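Aspartate aminotransferase, mitochondrial (Trypanosoma brucei brucei, PDB 4W5K) probably transfers amino groups between L-aspartate and 2-oxoglutarate, working as a homodimer with pyridoxal 5'-phosphate as its cofactor. Local coordinates at residues A262-E265 with E266-L270; K308-K311 with Q312-S315; W337-I340 with E341-G345. The protein carries 1 engineered substitution. All coordinates share one frame; numbering follows the deposited sequence. Where two conformers were deposited one is given.

Contact 1 of 3, residues A262-E265 with E266-L270; sequences ASAE and EAKRL
E266 reaches back from the first turn of helix 264-282 to the two residues that precede it. Its CB lies over S263, 3.6 Å from OG, and CG is as close to the same hydroxyl oxygen. From there the extended chain (chi2 -176°) carries the carboxylate past the serine to A262, where the methyl CB rests against OE1 and, a little farther off, OE2. OE1 accepts a hydrogen bond from A262 N at 3.0 Å, the N-H arriving from above the carboxylate plane, about 50° out of it. S263 is the N-cap: its OG takes the backbone N-H of E266 in a nearly straight bond of 3.1 Å. A chi1 of 70° sets OG between the serine's own N and carbonyl carbon and turns it to that amide. This is the N-cap half of a capping box; the return bond from E266 goes to A262 N, one residue before the cap, so the box is not completed. One turn on, K268 lays its CG against A264 O and its CE 3.3 Å from E265 OE2. K268 NZ stays 4.5 Å from E265 OE2, beyond a salt bridge, and any attraction is probably long-range. E265 and E266, at the amino end of the helix, should interact favourably with its dipole. While these charged groups lie on the surface, A267 and L270 turn inward, touching A93 of strand 92-97, the outermost strand, within this chain, of the large mixed sheet, and T261 in the loop that leaves strand 255-260.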
ATOM      1  N   ALA A 262       9.993  21.142  15.666  1.00 24.42           N
ATOM      2  CA  ALA A 262      10.574  22.431  16.002  1.00 28.73           C
ATOM      3  C   ALA A 262      11.536  22.993  14.948  1.00 28.96           C
ATOM      4  O   ALA A 262      11.866  24.176  14.993  1.00 33.92           O
ATOM      5  CB  ALA A 262      11.297  22.341  17.342  1.00 30.29           C
ATOM      6  N   SER A 263      11.991  22.180  14.005  1.00 29.71           N
ATOM      7  CA  SER A 263      13.064  22.652  13.128  1.00 29.49           C
ATOM      8  C   SER A 263      13.199  21.796  11.887  1.00 31.47           C
ATOM      9  O   SER A 263      12.688  20.678  11.848  1.00 28.62           O
ATOM     10  CB  SER A 263      14.397  22.680  13.878  1.00 32.05           C
ATOM     11  OG  SER A 263      14.885  21.370  14.152  1.00 31.57           O
ATOM     12  N   ALA A 264      13.879  22.310  10.866  1.00 33.75           N
ATOM     13  CA  ALA A 264      14.065  21.497   9.669  1.00 32.56           C
ATOM     14  C   ALA A 264      14.916  20.255   9.988  1.00 29.66           C
ATOM     15  O   ALA A 264      14.684  19.200   9.411  1.00 32.20           O
ATOM     16  CB  ALA A 264      14.693  22.309   8.541  1.00 37.22           C
ATOM     17  N   GLU A 265      15.847  20.371  10.935  1.00 30.12           N
ATOM     18  CA  GLU A 265      16.650  19.211  11.346  1.00 35.17           C
ATOM     19  C   GLU A 265      15.803  18.127  12.012  1.00 29.40           C
ATOM     20  O   GLU A 265      16.026  16.930  11.790  1.00 27.60           O
ATOM     21  CB  GLU A 265      17.783  19.634  12.290  1.00 41.58           C
ATOM     22  CG  GLU A 265      18.948  20.300  11.579  1.00 52.63           C
ATOM     23  CD  GLU A 265      19.450  19.474  10.399  1.00 60.22           C
ATOM     24  OE1 GLU A 265      19.782  18.282  10.592  1.00 57.47           O
ATOM     25  OE2 GLU A 265      19.491  20.012   9.272  1.00 66.69           O
ATOM     26  N   GLU A 266      14.871  18.536  12.868  1.00 26.87           N
ATOM     27  CA  GLU A 266      13.977  17.564  13.473  1.00 25.82           C
ATOM     28  C   GLU A 266      13.107  16.909  12.397  1.00 29.36           C
ATOM     29  O   GLU A 266      12.881  15.704  12.426  1.00 25.04           O
ATOM     30  CB  GLU A 266      13.117  18.219  14.575  1.00 26.34           C
ATOM     31  CG  GLU A 266      13.924  18.501  15.864  1.00 29.00           C
ATOM     32  CD  GLU A 266      13.044  19.063  16.967  1.00 33.70           C
ATOM     33  OE1 GLU A 266      11.805  19.049  16.795  1.00 34.08           O
ATOM     34  OE2 GLU A 266      13.573  19.533  18.000  1.00 33.29           O
ATOM     35  N   ALA A 267      12.657  17.688  11.419  1.00 30.14           N
ATOM     36  CA  ALA A 267      11.772  17.134  10.406  1.00 28.43           C
ATOM     37  C   ALA A 267      12.526  16.111   9.576  1.00 27.35           C
ATOM     38  O   ALA A 267      11.980  15.064   9.235  1.00 23.11           O
ATOM     39  CB  ALA A 267      11.186  18.242   9.520  1.00 27.71           C
ATOM     40  N   LYS A 268      13.784  16.411   9.266  1.00 25.40           N
ATOM     41  CA  LYS A 268      14.598  15.490   8.467  1.00 24.78           C
ATOM     42  C   LYS A 268      14.807  14.178   9.192  1.00 25.66           C
ATOM     43  O   LYS A 268      14.721  13.108   8.576  1.00 26.94           O
ATOM     44  CB  LYS A 268      15.945  16.101   8.122  1.00 30.90           C
ATOM     45  CG  LYS A 268      15.901  17.287   7.175  1.00 40.40           C
ATOM     46  CD  LYS A 268      17.314  17.858   7.041  1.00 52.14           C
ATOM     47  CE  LYS A 268      17.335  19.369   6.831  1.00 63.25           C
ATOM     48  NZ  LYS A 268      17.107  19.766   5.411  1.00 68.61           N
ATOM     49  N   ARG A 269      15.097  14.246  10.497  1.00 26.16           N
ATOM     50  CA  ARG A 269      15.257  13.013  11.267  1.00 25.75           C
ATOM     51  C   ARG A 269      13.954  12.204  11.256  1.00 25.13           C
ATOM     52  O   ARG A 269      14.008  10.981  11.162  1.00 24.41           O
ATOM     53  CB  ARG A 269      15.689  13.286  12.717  1.00 27.20           C
ATOM     54  CG  ARG A 269      16.966  14.090  12.869  1.00 32.29           C
ATOM     55  CD  ARG A 269      18.249  13.278  12.617  1.00 37.89           C
ATOM     56  NE  ARG A 269      19.409  14.170  12.644  1.00 40.02           N
ATOM     57  CZ  ARG A 269      20.618  13.843  13.098  1.00 44.07           C
ATOM     58  NH1 ARG A 269      20.861  12.631  13.582  1.00 42.60           N
ATOM     59  NH2 ARG A 269      21.594  14.741  13.065  1.00 47.91           N
ATOM     60  N   LEU A 270      12.789  12.860  11.330  1.00 24.01           N
ATOM     61  CA  LEU A 270      11.540  12.102  11.273  1.00 21.17           C
ATOM     62  C   LEU A 270      11.292  11.518   9.868  1.00 20.74           C
ATOM     63  O   LEU A 270      10.755  10.414   9.747  1.00 22.56           O
ATOM     64  CB  LEU A 270      10.329  12.963  11.709  1.00 19.62           C
ATOM     65  CG  LEU A 270      10.206  13.232  13.210  1.00 23.14           C
ATOM     66  CD1 LEU A 270       8.833  13.875  13.500  1.00 25.74           C
ATOM     67  CD2 LEU A 270      10.359  11.976  14.022  1.00 28.76           C
TER

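Contact 2 of 3, residues K308-K311 with Q312-S315; sequences KELK and QMSS
Water links E309 to Q312 on one flank of helix 300-331: a single molecule donates to E309 OE2 at 2.6 Å and to Q312 OE1 at 3.0 Å. The two side chains slant past each other with their carboxylate and amide planes 78° apart, and Q312 OE1 also lies 3.7 Å from E309 CA. The carboxylate is further held by the backbone N-H groups of E49 and C50, at the start of helix 49-52, so both its oxygens are engaged.

Backbone bonds of the regular i to i+4 kind join K308 to Q312, E309 to M313, L310 to S314 and K311 to S315. They run along the long helix that in fold-type I aminotransferases connects the large and small domains. S314 OG stands near the carbonyls of both L310 and K311.

Apolar contact comes from L310 and M313, whose CD2 and CE meet at 4.1 Å. A bend at chi3 (-69°) folds the methionine methyl, M313 CE, back toward the helix, 3.9 Å from L310 CA. Elsewhere, K308 CE brushes Q312 NE2 at 3.8 Å, and K311 sends its NZ away to G218 O.

Chemically, the buried E309 carboxylate is met by two backbone N-H groups and a water, donors that would probably favour its ionised form, while L310 and M313 give the helix an apolar side, L310 against N246 and M313 against Y38.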
ATOM      1  N   LYS A 308     -14.511  23.557  -8.557  1.00 27.68           N
ATOM      2  CA  LYS A 308     -15.907  23.564  -8.990  1.00 29.37           C
ATOM      3  C   LYS A 308     -16.565  22.211  -8.701  1.00 27.77           C
ATOM      4  O   LYS A 308     -17.708  22.155  -8.216  1.00 28.91           O
ATOM      5  CB  LYS A 308     -16.010  23.916 -10.484  1.00 35.80           C
ATOM      6  CG  LYS A 308     -17.418  23.920 -11.017  1.00 43.53           C
ATOM      7  CD  LYS A 308     -17.445  24.136 -12.536  1.00 47.79           C
ATOM      8  CE  LYS A 308     -17.437  22.803 -13.264  1.00 49.89           C
ATOM      9  NZ  LYS A 308     -17.403  22.961 -14.750  1.00 55.74           N
ATOM     10  N   GLU A 309     -15.837  21.127  -8.973  1.00 25.61           N
ATOM     11  CA  GLU A 309     -16.379  19.796  -8.758  1.00 25.40           C
ATOM     12  C   GLU A 309     -16.528  19.475  -7.274  1.00 25.23           C
ATOM     13  O   GLU A 309     -17.483  18.796  -6.879  1.00 25.89           O
ATOM     14  CB  GLU A 309     -15.500  18.751  -9.468  1.00 27.41           C
ATOM     15  CG  GLU A 309     -15.498  18.974 -10.987  1.00 28.98           C
ATOM     16  CD  GLU A 309     -14.899  17.813 -11.784  1.00 31.34           C
ATOM     17  OE1 GLU A 309     -13.652  17.735 -11.879  1.00 32.63           O
ATOM     18  OE2 GLU A 309     -15.684  17.007 -12.343  1.00 30.50           O
ATOM     19  N   LEU A 310     -15.600  19.960  -6.445  1.00 25.94           N
ATOM     20  CA  LEU A 310     -15.739  19.812  -4.989  1.00 25.56           C
ATOM     21  C   LEU A 310     -17.070  20.371  -4.511  1.00 25.97           C
ATOM     22  O   LEU A 310     -17.800  19.757  -3.705  1.00 25.47           O
ATOM     23  CB  LEU A 310     -14.604  20.528  -4.254  1.00 26.63           C
ATOM     24  CG  LEU A 310     -13.245  19.833  -4.200  1.00 27.92           C
ATOM     25  CD1 LEU A 310     -12.214  20.776  -3.601  1.00 24.82           C
ATOM     26  CD2 LEU A 310     -13.320  18.553  -3.393  1.00 28.36           C
ATOM     27  N   LYS A 311     -17.373  21.563  -4.996  1.00 26.04           N
ATOM     28  CA  LYS A 311     -18.600  22.231  -4.611  1.00 27.59           C
ATOM     29  C   LYS A 311     -19.823  21.481  -5.139  1.00 31.34           C
ATOM     30  O   LYS A 311     -20.849  21.430  -4.464  1.00 29.08           O
ATOM     31  CB  LYS A 311     -18.593  23.687  -5.086  1.00 34.74           C
ATOM     32  CG  LYS A 311     -17.697  24.579  -4.229  1.00 37.43           C
ATOM     33  CD  LYS A 311     -17.759  26.041  -4.645  1.00 41.00           C
ATOM     34  CE  LYS A 311     -16.616  26.846  -4.036  1.00 40.18           C
ATOM     35  NZ  LYS A 311     -16.616  26.835  -2.542  1.00 38.45           N
ATOM     36  N   GLN A 312     -19.729  20.896  -6.334  1.00 29.13           N
ATOM     37  CA  GLN A 312     -20.839  20.093  -6.839  1.00 29.29           C
ATOM     38  C   GLN A 312     -21.132  18.911  -5.911  1.00 24.48           C
ATOM     39  O   GLN A 312     -22.295  18.664  -5.600  1.00 26.75           O
ATOM     40  CB  GLN A 312     -20.564  19.572  -8.261  1.00 30.71           C
ATOM     41  CG  GLN A 312     -20.536  20.639  -9.323  1.00 32.48           C
ATOM     42  CD  GLN A 312     -20.059  20.133 -10.689  1.00 37.75           C
ATOM     43  OE1 GLN A 312     -19.389  19.099 -10.806  1.00 36.67           O
ATOM     44  NE2 GLN A 312     -20.392  20.878 -11.723  1.00 44.80           N
ATOM     45  N   MET A 313     -20.091  18.185  -5.488  1.00 22.65           N
ATOM     46  CA  MET A 313     -20.272  17.046  -4.586  1.00 21.16           C
ATOM     47  C   MET A 313     -20.837  17.486  -3.221  1.00 25.31           C
ATOM     48  O   MET A 313     -21.832  16.926  -2.732  1.00 24.41           O
ATOM     49  CB  MET A 313     -18.943  16.289  -4.397  1.00 21.35           C
ATOM     50  CG  MET A 313     -18.532  15.541  -5.647  1.00 24.30           C
ATOM     51  SD  MET A 313     -17.006  14.574  -5.348  1.00 28.24           S
ATOM     52  CE  MET A 313     -15.820  15.903  -5.164  1.00 28.53           C
ATOM     53  N   SER A 314     -20.221  18.502  -2.630  1.00 22.49           N
ATOM     54  CA  SER A 314     -20.609  18.934  -1.278  1.00 24.55           C
ATOM     55  C   SER A 314     -22.020  19.518  -1.302  1.00 27.47           C
ATOM     56  O   SER A 314     -22.799  19.274  -0.385  1.00 24.96           O
ATOM     57  CB  SER A 314     -19.605  19.943  -0.702  1.00 27.17           C
ATOM     58  OG  SER A 314     -19.618  21.168  -1.422  1.00 31.98           O
ATOM     59  N   SER A 315     -22.360  20.261  -2.352  1.00 26.90           N
ATOM     60  CA  SER A 315     -23.698  20.835  -2.481  0.58 26.29           C
ATOM     61  C   SER A 315     -24.762  19.759  -2.642  1.00 27.51           C
ATOM     62  O   SER A 315     -25.889  19.891  -2.128  1.00 27.28           O
ATOM     63  CB  SER A 315     -23.764  21.802  -3.668  0.58 30.19           C
ATOM     64  OG  SER A 315     -23.070  23.002  -3.390  0.58 35.04           O
TER
HETATM   65  O   HOH W   1     -18.080  17.657 -13.067  1.00 37.90           O

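Contact 3 of 3, residues W337-I340 with E341-G345; sequences WSHI and ERQVG
The side chains of H339 and Q343, four residues apart, run alongside each other in the same direction, with imidazole and amide planes turned 67° against each other. Q343 NE2 comes to the edge of the ring, in its plane, 3.8 Å from H339 CD2. The glutamine chain runs along the carbonyl of H339, its CG only 3.1 Å from H339 O, while Q343 N closes the turn with a hydrogen bond of 2.9 Å to that same oxygen. The histidine's chi1 of 53° is what brings its ring beside the Q343 amide, and I340 CG1 lies over one ring face, offset toward the rim.

R342 approaches from a different direction. Its CG is anti to the backbone N (chi1 -169°) and the chain folds at chi3, so the guanidinium swings back over S338, with S338 O 4.0 Å above one face. R342 NH2 makes a weak, bent hydrogen bond of 2.9 Å to S338 OG, which is also bonded to D336.

The short helix 338-342 belongs to the small domain of this class-I, fold-type I aminotransferase, between helix 300-331 and strand 347-349. S338 O receives R342 N at 3.1 Å and, weakly, E341 N, and the chain leaves the helix at Q343.

Beyond the turn, Q343 extends its amide to Y349 O and to R321 of helix 300-331, and H339 NE2 bonds T350 O. R321 also binds the carbonyls of I340 and G345. E341 and I340 rest against V325 of the same long helix.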
ATOM      1  N   TRP A 337     -36.022  16.699  12.861  1.00 19.55           N
ATOM      2  CA  TRP A 337     -34.957  16.127  12.033  1.00 19.42           C
ATOM      3  C   TRP A 337     -33.873  17.150  11.704  1.00 20.64           C
ATOM      4  O   TRP A 337     -33.070  16.944  10.792  1.00 20.17           O
ATOM      5  CB  TRP A 337     -35.542  15.530  10.739  1.00 23.89           C
ATOM      6  CG  TRP A 337     -36.514  14.444  11.008  1.00 22.44           C
ATOM      7  CD1 TRP A 337     -37.889  14.542  11.061  1.00 23.10           C
ATOM      8  CD2 TRP A 337     -36.200  13.084  11.303  1.00 25.27           C
ATOM      9  NE1 TRP A 337     -38.431  13.318  11.356  1.00 24.10           N
ATOM     10  CE2 TRP A 337     -37.416  12.408  11.513  1.00 24.13           C
ATOM     11  CE3 TRP A 337     -34.997  12.363  11.395  1.00 22.76           C
ATOM     12  CZ2 TRP A 337     -37.469  11.041  11.807  1.00 28.05           C
ATOM     13  CZ3 TRP A 337     -35.054  11.010  11.695  1.00 28.43           C
ATOM     14  CH2 TRP A 337     -36.275  10.365  11.898  1.00 28.31           C
ATOM     15  N   SER A 338     -33.812  18.238  12.470  1.00 20.47           N
ATOM     16  CA  SER A 338     -32.854  19.292  12.145  1.00 17.15           C
ATOM     17  C   SER A 338     -31.394  18.840  12.206  1.00 18.56           C
ATOM     18  O   SER A 338     -30.541  19.449  11.564  1.00 20.30           O
ATOM     19  CB  SER A 338     -33.048  20.504  13.070  1.00 20.32           C
ATOM     20  OG  SER A 338     -32.749  20.191  14.429  1.00 22.46           O
ATOM     21  N   HIS A 339     -31.104  17.790  12.972  1.00 18.85           N
ATOM     22  CA  HIS A 339     -29.733  17.263  13.010  1.00 18.11           C
ATOM     23  C   HIS A 339     -29.259  16.817  11.638  1.00 20.96           C
ATOM     24  O   HIS A 339     -28.047  16.895  11.336  1.00 20.47           O
ATOM     25  CB  HIS A 339     -29.607  16.090  13.998  1.00 19.33           C
ATOM     26  CG  HIS A 339     -30.604  14.996  13.788  1.00 19.04           C
ATOM     27  ND1 HIS A 339     -31.948  15.142  14.078  1.00 21.04           N
ATOM     28  CD2 HIS A 339     -30.448  13.724  13.347  1.00 22.79           C
ATOM     29  CE1 HIS A 339     -32.575  14.009  13.813  1.00 22.21           C
ATOM     30  NE2 HIS A 339     -31.687  13.132  13.368  1.00 24.02           N
ATOM     31  N   ILE A 340     -30.193  16.364  10.795  1.00 19.17           N
ATOM     32  CA  ILE A 340     -29.805  15.889   9.450  1.00 20.61           C
ATOM     33  C   ILE A 340     -29.197  17.029   8.602  1.00 19.23           C
ATOM     34  O   ILE A 340     -28.306  16.786   7.773  1.00 20.97           O
ATOM     35  CB  ILE A 340     -31.014  15.259   8.702  1.00 20.81           C
ATOM     36  CG1 ILE A 340     -31.580  14.071   9.487  1.00 23.38           C
ATOM     37  CG2 ILE A 340     -30.632  14.821   7.270  1.00 24.48           C
ATOM     38  CD1 ILE A 340     -30.625  12.886   9.603  1.00 25.99           C
ATOM     39  N   GLU A 341     -29.684  18.262   8.813  1.00 23.03           N
ATOM     40  CA  GLU A 341     -29.147  19.446   8.120  1.00 19.59           C
ATOM     41  C   GLU A 341     -27.939  20.055   8.830  1.00 22.17           C
ATOM     42  O   GLU A 341     -27.110  20.689   8.192  1.00 26.55           O
ATOM     43  CB  GLU A 341     -30.243  20.511   7.949  1.00 19.94           C
ATOM     44  CG  GLU A 341     -31.127  20.281   6.761  1.00 26.21           C
ATOM     45  CD  GLU A 341     -32.085  21.454   6.511  1.00 29.79           C
ATOM     46  OE1 GLU A 341     -33.253  21.363   6.943  1.00 28.24           O
ATOM     47  OE2 GLU A 341     -31.653  22.458   5.895  1.00 30.14           O
ATOM     48  N   ARG A 342     -27.843  19.865  10.145  1.00 20.49           N
ATOM     49  CA  ARG A 342     -26.751  20.426  10.933  1.00 19.65           C
ATOM     50  C   ARG A 342     -25.487  19.611  10.707  1.00 21.30           C
ATOM     51  O   ARG A 342     -24.367  20.144  10.668  1.00 23.00           O
ATOM     52  CB  ARG A 342     -27.091  20.440  12.424  1.00 20.54           C
ATOM     53  CG  ARG A 342     -26.113  21.257  13.239  1.00 22.85           C
ATOM     54  CD  ARG A 342     -26.550  21.379  14.701  1.00 24.44           C
ATOM     55  NE  ARG A 342     -27.977  21.698  14.798  1.00 28.56           N
ATOM     56  CZ  ARG A 342     -28.927  20.840  15.180  1.00 31.67           C
ATOM     57  NH1 ARG A 342     -28.627  19.586  15.535  1.00 28.56           N
ATOM     58  NH2 ARG A 342     -30.193  21.246  15.222  1.00 29.09           N
ATOM     59  N   GLN A 343     -25.688  18.309  10.556  1.00 18.62           N
ATOM     60  CA  GLN A 343     -24.571  17.391  10.248  1.00 18.35           C
ATOM     61  C   GLN A 343     -23.953  17.672   8.871  1.00 19.17           C
ATOM     62  O   GLN A 343     -24.615  18.175   7.960  1.00 21.89           O
ATOM     63  CB  GLN A 343     -25.075  15.951  10.327  1.00 17.75           C
ATOM     64  CG  GLN A 343     -25.338  15.415  11.718  1.00 16.82           C
ATOM     65  CD  GLN A 343     -26.200  14.171  11.669  1.00 20.05           C
ATOM     66  OE1 GLN A 343     -26.463  13.641  10.589  1.00 20.95           O
ATOM     67  NE2 GLN A 343     -26.654  13.702  12.828  1.00 20.44           N
ATOM     68  N   VAL A 344     -22.672  17.307   8.719  1.00 19.21           N
ATOM     69  CA  VAL A 344     -21.897  17.601   7.515  1.00 21.11           C
ATOM     70  C   VAL A 344     -21.290  16.324   6.922  1.00 18.49           C
ATOM     71  O   VAL A 344     -20.688  15.530   7.632  1.00 19.60           O
ATOM     72  CB  VAL A 344     -20.760  18.614   7.840  1.00 24.40           C
ATOM     73  CG1 VAL A 344     -19.832  18.846   6.643  1.00 21.23           C
ATOM     74  CG2 VAL A 344     -21.349  19.929   8.355  1.00 26.81           C
ATOM     75  N   GLY A 345     -21.464  16.143   5.611  1.00 20.24           N
ATOM     76  CA  GLY A 345     -20.778  15.069   4.909  1.00 21.07           C
ATOM     77  C   GLY A 345     -21.658  13.875   4.586  1.00 20.31           C
ATOM     78  O   GLY A 345     -22.893  13.905   4.791  1.00 22.49           O
TER

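Overall arrangement
Along the chain the three contacts follow in series: contact 1 at the start of helix 264-282, contact 2 within helix 300-331, contact 3 on helix 338-342. Contact 1 stands apart at the surface, flanking the edge of the large mixed sheet, its centre 37 Å from that of contact 2 and 41 Å from that of contact 3. Contacts 2 and 3 are neighbours, 18 Å between centres and about 7 Å at their nearest atoms; later turns of helix 300-331, bearing R321 and V325, pack against contact 3 on the helix that follows. The L310 side chain is about 8 Å from that of the cofactor-binding Y212, so contact 2 lies near the pocket without reaching the cofactor.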